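Local coordinates for protein glucokinase (Enterococcus faecalis, PDB 2QM1) that probably phosphorylates glucose with ATP, as a zinc-containing glucokinase of the ROK family, at residues I18-L23 against W33-N38; V137-L142 against S265-G270; I11-T16 against G74-V79. One frame throughout, in Å; residues are numbered along the deposited sequence.

Interaction 1 of 3, residues I18-L23 against W33-N38; sequences IKFAIL and WSIETN
The shortest bonds between 18-23 and 33-38 run from I18 N to I35 O and from F20 N to W33 O, each 2.8 Å. They belong to a beta hairpin made of strands 17-24 and 29-36, at one margin of the N-terminal sheet. I35 N and W33 N return the bonds to I18 O and F20 O, so I18-I35 and F20-W33 are hydrogen-bonded pairs. K19 and S34 form the non-hydrogen-bonded pair between them, on the opposite face.

The two aromatic rings form a large part of the side-chain contact. F20 and the five-membered ring of W33 make an offset stack, with planes 6° apart and centroids 4.4 Å apart. F20 CB sits over the six-membered ring of W33 as a CH-pi contact. A chi1 of 71° holds the indole between the backbone N and carbonyl carbon of W33 and lays it under F20. W33 NE1 is bonded to S53 OG of helix 46-60, which helps fix the turn of the indole. I18 and I35 point the same way side by side, CD1 against CD1. I35 CD1 meets the edge of the F20 ring. At the far edge of the indole, I22 CD1 lies 3.6 Å from W33 CZ3.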
loop_
_atom_site.group_PDB
_atom_site.type_symbol
_atom_site.label_atom_id
_atom_site.label_comp_id
_atom_site.label_asym_id
_atom_site.label_seq_id
_atom_site.Cartn_x
_atom_site.Cartn_y
_atom_site.Cartn_z
ATOM N N ILE B 18 -21.198 21.267 -3.644
ATOM C CA ILE B 18 -20.497 20.814 -4.848
ATOM C C ILE B 18 -19.725 22.049 -5.296
ATOM O O ILE B 18 -20.327 23.116 -5.511
ATOM C CB ILE B 18 -21.472 20.350 -6.006
ATOM C CG1 ILE B 18 -22.540 19.359 -5.485
ATOM C CG2 ILE B 18 -20.640 19.774 -7.209
ATOM C CD1 ILE B 18 -23.630 18.980 -6.541
ATOM N N LYS B 19 -18.406 21.911 -5.386
ATOM C CA LYS B 19 -17.548 23.019 -5.764
ATOM C C LYS B 19 -16.995 22.772 -7.163
ATOM O O LYS B 19 -16.681 21.646 -7.481
ATOM C CB LYS B 19 -16.385 23.103 -4.819
ATOM C CG LYS B 19 -16.778 23.276 -3.396
ATOM C CD LYS B 19 -15.662 23.986 -2.694
ATOM C CE LYS B 19 -15.503 23.511 -1.305
ATOM N NZ LYS B 19 -14.907 22.147 -1.423
ATOM N N PHE B 20 -16.852 23.841 -7.948
ATOM C CA PHE B 20 -16.343 23.780 -9.323
ATOM C C PHE B 20 -15.180 24.739 -9.444
ATOM O O PHE B 20 -15.115 25.759 -8.709
ATOM C CB PHE B 20 -17.412 24.226 -10.301
ATOM C CG PHE B 20 -18.713 23.509 -10.162
ATOM C CD1 PHE B 20 -19.052 22.496 -11.039
ATOM C CD2 PHE B 20 -19.630 23.873 -9.181
ATOM C CE1 PHE B 20 -20.272 21.829 -10.918
ATOM C CE2 PHE B 20 -20.850 23.190 -9.045
ATOM C CZ PHE B 20 -21.177 22.186 -9.927
ATOM N N ALA B 21 -14.246 24.411 -10.334
ATOM C CA ALA B 21 -13.276 25.412 -10.760
ATOM C C ALA B 21 -12.948 25.199 -12.199
ATOM O O ALA B 21 -13.058 24.083 -12.688
ATOM C CB ALA B 21 -12.001 25.356 -9.952
ATOM N N ILE B 22 -12.492 26.288 -12.813
ATOM C CA ILE B 22 -11.916 26.307 -14.126
ATOM C C ILE B 22 -10.470 26.716 -13.971
ATOM O O ILE B 22 -10.139 27.711 -13.315
ATOM C CB ILE B 22 -12.652 27.264 -15.057
ATOM C CG1 ILE B 22 -14.048 26.706 -15.391
ATOM C CG2 ILE B 22 -11.863 27.452 -16.324
ATOM C CD1 ILE B 22 -14.965 27.746 -15.906
ATOM N N LEU B 23 -9.602 25.927 -14.586
ATOM C CA LEU B 23 -8.197 26.088 -14.341
ATOM C C LEU B 23 -7.466 26.099 -15.650
ATOM O O LEU B 23 -7.980 25.577 -16.640
ATOM C CB LEU B 23 -7.710 24.900 -13.492
ATOM C CG LEU B 23 -8.177 24.741 -12.039
ATOM C CD1 LEU B 23 -9.410 23.868 -11.916
ATOM C CD2 LEU B 23 -7.079 24.126 -11.164
ATOM N N TRP B 33 -16.725 28.337 -8.049
ATOM C CA TRP B 33 -18.139 28.537 -7.692
ATOM C C TRP B 33 -18.702 27.296 -7.038
ATOM O O TRP B 33 -18.057 26.233 -7.038
ATOM C CB TRP B 33 -18.951 28.983 -8.903
ATOM C CG TRP B 33 -19.218 27.954 -9.992
ATOM C CD1 TRP B 33 -20.360 27.214 -10.146
ATOM C CD2 TRP B 33 -18.368 27.612 -11.101
ATOM N NE1 TRP B 33 -20.282 26.421 -11.283
ATOM C CE2 TRP B 33 -19.074 26.638 -11.891
ATOM C CE3 TRP B 33 -17.098 28.038 -11.522
ATOM C CZ2 TRP B 33 -18.532 26.068 -13.057
ATOM C CZ3 TRP B 33 -16.538 27.464 -12.683
ATOM C CH2 TRP B 33 -17.268 26.483 -13.446
ATOM N N SER B 34 -19.842 27.416 -6.381
ATOM C CA SER B 34 -20.410 26.217 -5.747
ATOM C C SER B 34 -21.926 26.239 -5.764
ATOM O O SER B 34 -22.530 27.243 -6.169
ATOM C CB SER B 34 -19.812 25.936 -4.320
ATOM O OG SER B 34 -20.100 26.999 -3.430
ATOM N N ILE B 35 -22.519 25.096 -5.411
ATOM C CA ILE B 35 -23.954 24.976 -5.127
ATOM C C ILE B 35 -24.136 23.971 -3.990
ATOM O O ILE B 35 -23.193 23.227 -3.654
ATOM C CB ILE B 35 -24.781 24.462 -6.349
ATOM C CG1 ILE B 35 -24.426 22.970 -6.648
ATOM C CG2 ILE B 35 -24.628 25.423 -7.569
ATOM C CD1 ILE B 35 -24.792 22.432 -7.994
ATOM N N GLU B 36 -25.344 23.933 -3.419
ATOM C CA GLU B 36 -25.713 22.909 -2.431
ATOM C C GLU B 36 -25.825 21.556 -3.101
ATOM O O GLU B 36 -26.171 21.447 -4.272
ATOM C CB GLU B 36 -27.068 23.219 -1.752
ATOM C CG GLU B 36 -27.257 24.667 -1.333
ATOM C CD GLU B 36 -28.522 24.898 -0.466
ATOM O OE1 GLU B 36 -29.668 24.842 -1.009
ATOM O OE2 GLU B 36 -28.349 25.164 0.761
ATOM N N THR B 37 -25.592 20.517 -2.331
ATOM C CA THR B 37 -25.782 19.169 -2.815
ATOM C C THR B 37 -27.218 18.793 -2.438
ATOM O O THR B 37 -27.517 18.699 -1.265
ATOM C CB THR B 37 -24.755 18.223 -2.164
ATOM O OG1 THR B 37 -23.439 18.808 -2.219
ATOM C CG2 THR B 37 -24.743 16.830 -2.845
ATOM N N ASN B 38 -28.095 18.623 -3.437
ATOM C CA ASN B 38 -29.465 18.124 -3.227
ATOM C C ASN B 38 -29.495 16.602 -3.175
ATOM O O ASN B 38 -29.394 15.947 -4.207
ATOM C CB ASN B 38 -30.395 18.639 -4.343
ATOM C CG ASN B 38 -31.873 18.325 -4.083
ATOM O OD1 ASN B 38 -32.240 17.853 -3.026
ATOM N ND2 ASN B 38 -32.707 18.586 -5.057
#

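Interaction 2 of 3, residues V137-L142 against S265-G270; sequences VIFITL and SVVIGG
F139 and V267 meet on one face of a pair of parallel strands, 137-142 and 265-269. The ring of F139 slants across V267, with F139 CD1 4.0 Å from V267 CG1. Its CG lies anti to the backbone N (chi1 -177°), which carries the ring forward along the strand to G269. There F139 CE1 is 3.8 Å from G269 CA. G269 has no side chain, and the ring packs directly against its CA. Behind F139, V137 CG1 touches V267 CG2 and lies beside S265 OG.

The opposite face is aliphatic. I140 and I268 lie side by side and point the same way. I140 CG2 is the branch that touches: it lies 3.4 Å from V267 O and meets both V266 CG1 and I268 CG1. I140 CG1 turns away from the partner strand. L142 comes obliquely onto I268 and reaches I268 CG2 with CD1. I138 CB faces V266 CG2 more distantly.

Five backbone bonds join the strands, passing from S265 O to I138 N and on to G269 O and L142 N. The shortest is V267 N to I138 O at 2.6 Å, with an N-H...O angle of 169°. At the end of the pair, T141 OG1 packs 3.4 Å from G270 CA.

Helix 117-128 covers the F139 face, and helix 237-261 packs on I138, V266 and L142. T141 lies about 7 Å from the bound magnesium ion, measured from its side chain. Strand 265-269 ends at G269 and runs into a loop at G270. The two strands are neighbouring inner parallel strands of the sheet in the second lobe, an order that fits the actin-like ATPase fold.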
loop_
_atom_site.group_PDB
_atom_site.type_symbol
_atom_site.label_atom_id
_atom_site.label_comp_id
_atom_site.label_asym_id
_atom_site.label_seq_id
_atom_site.Cartn_x
_atom_site.Cartn_y
_atom_site.Cartn_z
ATOM N N VAL B 137 3.446 9.184 -3.112
ATOM C CA VAL B 137 2.853 10.137 -2.128
ATOM C C VAL B 137 1.569 9.544 -1.552
ATOM O O VAL B 137 0.700 9.070 -2.306
ATOM C CB VAL B 137 2.503 11.527 -2.741
ATOM C CG1 VAL B 137 1.957 12.489 -1.659
ATOM C CG2 VAL B 137 3.710 12.164 -3.374
ATOM N N ILE B 138 1.450 9.575 -0.232
ATOM C CA ILE B 138 0.179 9.207 0.420
ATOM C C ILE B 138 -0.510 10.442 1.003
ATOM O O ILE B 138 0.114 11.243 1.725
ATOM C CB ILE B 138 0.386 8.127 1.465
ATOM C CG1 ILE B 138 0.970 6.873 0.774
ATOM C CG2 ILE B 138 -0.896 7.779 2.152
ATOM C CD1 ILE B 138 1.516 5.765 1.753
ATOM N N PHE B 139 -1.764 10.640 0.606
ATOM C CA PHE B 139 -2.619 11.689 1.177
ATOM C C PHE B 139 -3.597 11.080 2.185
ATOM O O PHE B 139 -4.293 10.105 1.879
ATOM C CB PHE B 139 -3.382 12.459 0.081
ATOM C CG PHE B 139 -4.214 13.600 0.604
ATOM C CD1 PHE B 139 -3.615 14.674 1.271
ATOM C CD2 PHE B 139 -5.583 13.616 0.423
ATOM C CE1 PHE B 139 -4.354 15.717 1.770
ATOM C CE2 PHE B 139 -6.355 14.689 0.921
ATOM C CZ PHE B 139 -5.726 15.733 1.606
ATOM N N ILE B 140 -3.618 11.658 3.389
ATOM C CA ILE B 140 -4.621 11.356 4.403
ATOM C C ILE B 140 -5.402 12.631 4.834
ATOM O O ILE B 140 -4.809 13.627 5.279
ATOM C CB ILE B 140 -4.005 10.638 5.635
ATOM C CG1 ILE B 140 -4.986 10.603 6.788
ATOM C CG2 ILE B 140 -2.775 11.365 6.137
ATOM C CD1 ILE B 140 -6.208 9.830 6.525
ATOM N N THR B 141 -6.724 12.589 4.697
ATOM C CA THR B 141 -7.559 13.737 5.059
ATOM C C THR B 141 -8.410 13.464 6.295
ATOM O O THR B 141 -9.154 12.491 6.357
ATOM C CB THR B 141 -8.394 14.242 3.873
ATOM O OG1 THR B 141 -9.206 15.368 4.270
ATOM C CG2 THR B 141 -9.246 13.133 3.306
ATOM N N LEU B 142 -8.274 14.329 7.284
ATOM C CA LEU B 142 -9.009 14.186 8.511
ATOM C C LEU B 142 -10.042 15.300 8.534
ATOM O O LEU B 142 -9.680 16.460 8.559
ATOM C CB LEU B 142 -8.062 14.370 9.710
ATOM C CG LEU B 142 -6.742 13.588 9.698
ATOM C CD1 LEU B 142 -5.893 14.022 10.886
ATOM C CD2 LEU B 142 -7.034 12.082 9.781
ATOM N N SER B 265 6.505 11.052 0.752
ATOM C CA SER B 265 5.820 11.699 1.861
ATOM C C SER B 265 4.397 11.152 2.116
ATOM O O SER B 265 3.750 10.614 1.215
ATOM C CB SER B 265 5.766 13.222 1.628
ATOM O OG SER B 265 4.867 13.561 0.592
ATOM N N VAL B 266 3.992 11.270 3.370
ATOM C CA VAL B 266 2.586 11.195 3.825
ATOM C C VAL B 266 2.121 12.627 4.100
ATOM O O VAL B 266 2.686 13.331 4.945
ATOM C CB VAL B 266 2.488 10.291 5.078
ATOM C CG1 VAL B 266 1.058 10.252 5.713
ATOM C CG2 VAL B 266 2.992 8.854 4.709
ATOM N N VAL B 267 1.129 13.074 3.340
ATOM C CA VAL B 267 0.584 14.439 3.482
ATOM C C VAL B 267 -0.719 14.408 4.286
ATOM O O VAL B 267 -1.651 13.707 3.909
ATOM C CB VAL B 267 0.347 15.092 2.091
ATOM C CG1 VAL B 267 -0.204 16.531 2.234
ATOM C CG2 VAL B 267 1.653 15.061 1.270
ATOM N N ILE B 268 -0.767 15.152 5.396
ATOM C CA ILE B 268 -1.974 15.256 6.207
ATOM C C ILE B 268 -2.815 16.505 5.874
ATOM O O ILE B 268 -2.355 17.636 5.990
ATOM C CB ILE B 268 -1.663 15.247 7.721
ATOM C CG1 ILE B 268 -0.772 14.057 8.145
ATOM C CG2 ILE B 268 -2.966 15.258 8.545
ATOM C CD1 ILE B 268 0.140 14.441 9.343
ATOM N N GLY B 269 -4.073 16.300 5.486
ATOM C CA GLY B 269 -4.920 17.417 5.072
ATOM C C GLY B 269 -6.256 17.338 5.801
ATOM O O GLY B 269 -6.430 16.496 6.665
ATOM N N GLY B 270 -7.194 18.204 5.404
ATOM C CA GLY B 270 -8.532 18.209 5.962
ATOM C C GLY B 270 -8.551 19.222 7.074
ATOM O O GLY B 270 -7.522 19.804 7.371
#

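Interaction 3 of 3, residues I11-T16 against G74-V79; sequences IDLGGT and GTPGSV
L13 packs closely on T75 and P76, at the end of strand 68-75, while the glycine loop beyond L13 leaves the contact. Two backbone bonds set the register of the parallel strands. G74 N bonds to I11 O at 2.9 Å, and G74 O accepts L13 N at 3.1 Å. G74 is paired with D12 and bonds to the residues before and after D12, I11 and L13.

The L13 side chain leans over the other strand. Its CG is anti to the backbone N (chi1 168°), which sets the leucine beside T75, both pointing the same way. L13 CD2 lies 3.5 Å from T75 OG1. P76 crosses L13 at about a right angle, with its CD 3.9 Å from L13 CG. The same P76 CD is 3.1 Å from L13 O, a close approach of ring carbon to carbonyl. T75 OG1 also donates to P76 O at 2.8 Å, in the carbonyl plane on a lone pair, and so braces the turn. W94 packs on both L13 and T75, and L92 on L13.

The other side is looser. G14 and G15 carry the chain away towards solvent, and T16 makes no contact with 74-79. The stretch D12-L13-G14-G15-T16 fits the DxGGT phosphate-1 motif of the actin-like ATPase fold, which in relatives faces the phosphates of ATP.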
loop_
_atom_site.group_PDB
_atom_site.type_symbol
_atom_site.label_atom_id
_atom_site.label_comp_id
_atom_site.label_asym_id
_atom_site.label_seq_id
_atom_site.Cartn_x
_atom_site.Cartn_y
_atom_site.Cartn_z
ATOM N N ILE B 11 -14.453 19.280 -10.516
ATOM C CA ILE B 11 -15.661 19.239 -9.693
ATOM C C ILE B 11 -15.297 18.513 -8.416
ATOM O O ILE B 11 -14.724 17.412 -8.451
ATOM C CB ILE B 11 -16.830 18.516 -10.384
ATOM C CG1 ILE B 11 -17.169 19.231 -11.709
ATOM C CG2 ILE B 11 -18.059 18.407 -9.400
ATOM C CD1 ILE B 11 -17.767 18.314 -12.883
ATOM N N ASP B 12 -15.647 19.147 -7.303
ATOM C CA ASP B 12 -15.480 18.570 -5.992
ATOM C C ASP B 12 -16.877 18.345 -5.356
ATOM O O ASP B 12 -17.460 19.230 -4.723
ATOM C CB ASP B 12 -14.524 19.464 -5.186
ATOM C CG ASP B 12 -14.316 18.985 -3.780
ATOM O OD1 ASP B 12 -14.922 17.962 -3.422
ATOM O OD2 ASP B 12 -13.558 19.658 -3.021
ATOM N N LEU B 13 -17.390 17.133 -5.549
ATOM C CA LEU B 13 -18.742 16.746 -5.120
ATOM C C LEU B 13 -18.702 16.275 -3.667
ATOM O O LEU B 13 -18.170 15.196 -3.387
ATOM C CB LEU B 13 -19.289 15.601 -6.017
ATOM C CG LEU B 13 -20.565 14.877 -5.531
ATOM C CD1 LEU B 13 -21.747 15.837 -5.310
ATOM C CD2 LEU B 13 -21.033 13.629 -6.386
ATOM N N GLY B 14 -19.251 17.076 -2.745
ATOM C CA GLY B 14 -19.280 16.702 -1.320
ATOM C C GLY B 14 -20.692 16.496 -0.795
ATOM O O GLY B 14 -21.654 16.866 -1.450
ATOM N N GLY B 15 -20.835 15.912 0.395
ATOM C CA GLY B 15 -22.194 15.617 0.935
ATOM C C GLY B 15 -23.130 16.811 1.111
ATOM O O GLY B 15 -24.363 16.676 1.072
ATOM N N THR B 16 -22.535 17.990 1.293
ATOM C CA THR B 16 -23.277 19.250 1.517
ATOM C C THR B 16 -23.169 20.296 0.407
ATOM O O THR B 16 -24.151 21.022 0.142
ATOM C CB THR B 16 -22.743 19.968 2.773
ATOM O OG1 THR B 16 -22.173 19.011 3.670
ATOM C CG2 THR B 16 -23.832 20.695 3.447
ATOM N N GLY B 74 -14.240 14.573 -8.482
ATOM C CA GLY B 74 -14.130 13.748 -7.323
ATOM C C GLY B 74 -15.500 13.547 -6.673
ATOM O O GLY B 74 -16.298 14.467 -6.619
ATOM N N THR B 75 -15.764 12.326 -6.207
ATOM C CA THR B 75 -17.058 11.959 -5.648
ATOM C C THR B 75 -16.847 11.078 -4.422
ATOM O O THR B 75 -15.907 10.269 -4.384
ATOM C CB THR B 75 -17.917 11.159 -6.658
ATOM O OG1 THR B 75 -19.153 10.736 -6.030
ATOM C CG2 THR B 75 -17.163 9.941 -7.127
ATOM N N PRO B 76 -17.746 11.193 -3.443
ATOM C CA PRO B 76 -17.794 10.223 -2.359
ATOM C C PRO B 76 -18.084 8.844 -2.958
ATOM O O PRO B 76 -18.669 8.757 -4.047
ATOM C CB PRO B 76 -18.988 10.686 -1.525
ATOM C CG PRO B 76 -19.154 12.111 -1.870
ATOM C CD PRO B 76 -18.814 12.195 -3.311
ATOM N N GLY B 77 -17.641 7.792 -2.258
ATOM C CA GLY B 77 -17.854 6.387 -2.627
ATOM C C GLY B 77 -16.741 5.777 -3.448
ATOM O O GLY B 77 -15.685 6.372 -3.618
ATOM N N SER B 78 -16.978 4.595 -4.014
ATOM C CA SER B 78 -15.907 3.967 -4.757
ATOM C C SER B 78 -16.164 3.973 -6.279
ATOM O O SER B 78 -17.294 3.872 -6.753
ATOM C CB SER B 78 -15.543 2.610 -4.168
ATOM O OG SER B 78 -15.948 1.554 -4.979
ATOM N N VAL B 79 -15.098 4.166 -7.035
ATOM C CA VAL B 79 -15.260 4.454 -8.441
ATOM C C VAL B 79 -14.592 3.379 -9.271
ATOM O O VAL B 79 -13.430 3.075 -9.057
ATOM C CB VAL B 79 -14.687 5.895 -8.794
ATOM C CG1 VAL B 79 -14.721 6.164 -10.319
ATOM C CG2 VAL B 79 -15.491 6.996 -8.049
#

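Interactions 1 and 3 share the N-terminal sheet, where strands 17-24 and 7-13 are neighbours. They touch directly: T37 OG1 and T37 N probably bond to G14 O and T16 O, and I18 CG1 packs on L13 CD1. Interaction 1 is nested within the chain loop closed by interaction 3. It is partly buried, and combines an aromatic stack with the backbone bonds of an antiparallel hairpin. Interaction 3 is buried but small, a parallel pair that soon parts into loops. Interaction 2 is buried in the other sheet, about 17 Å from interaction 3 between centres, and mainly aliphatic. Its strands hold the third and fourth places there, as 7-13 and 68-75 do in theirs.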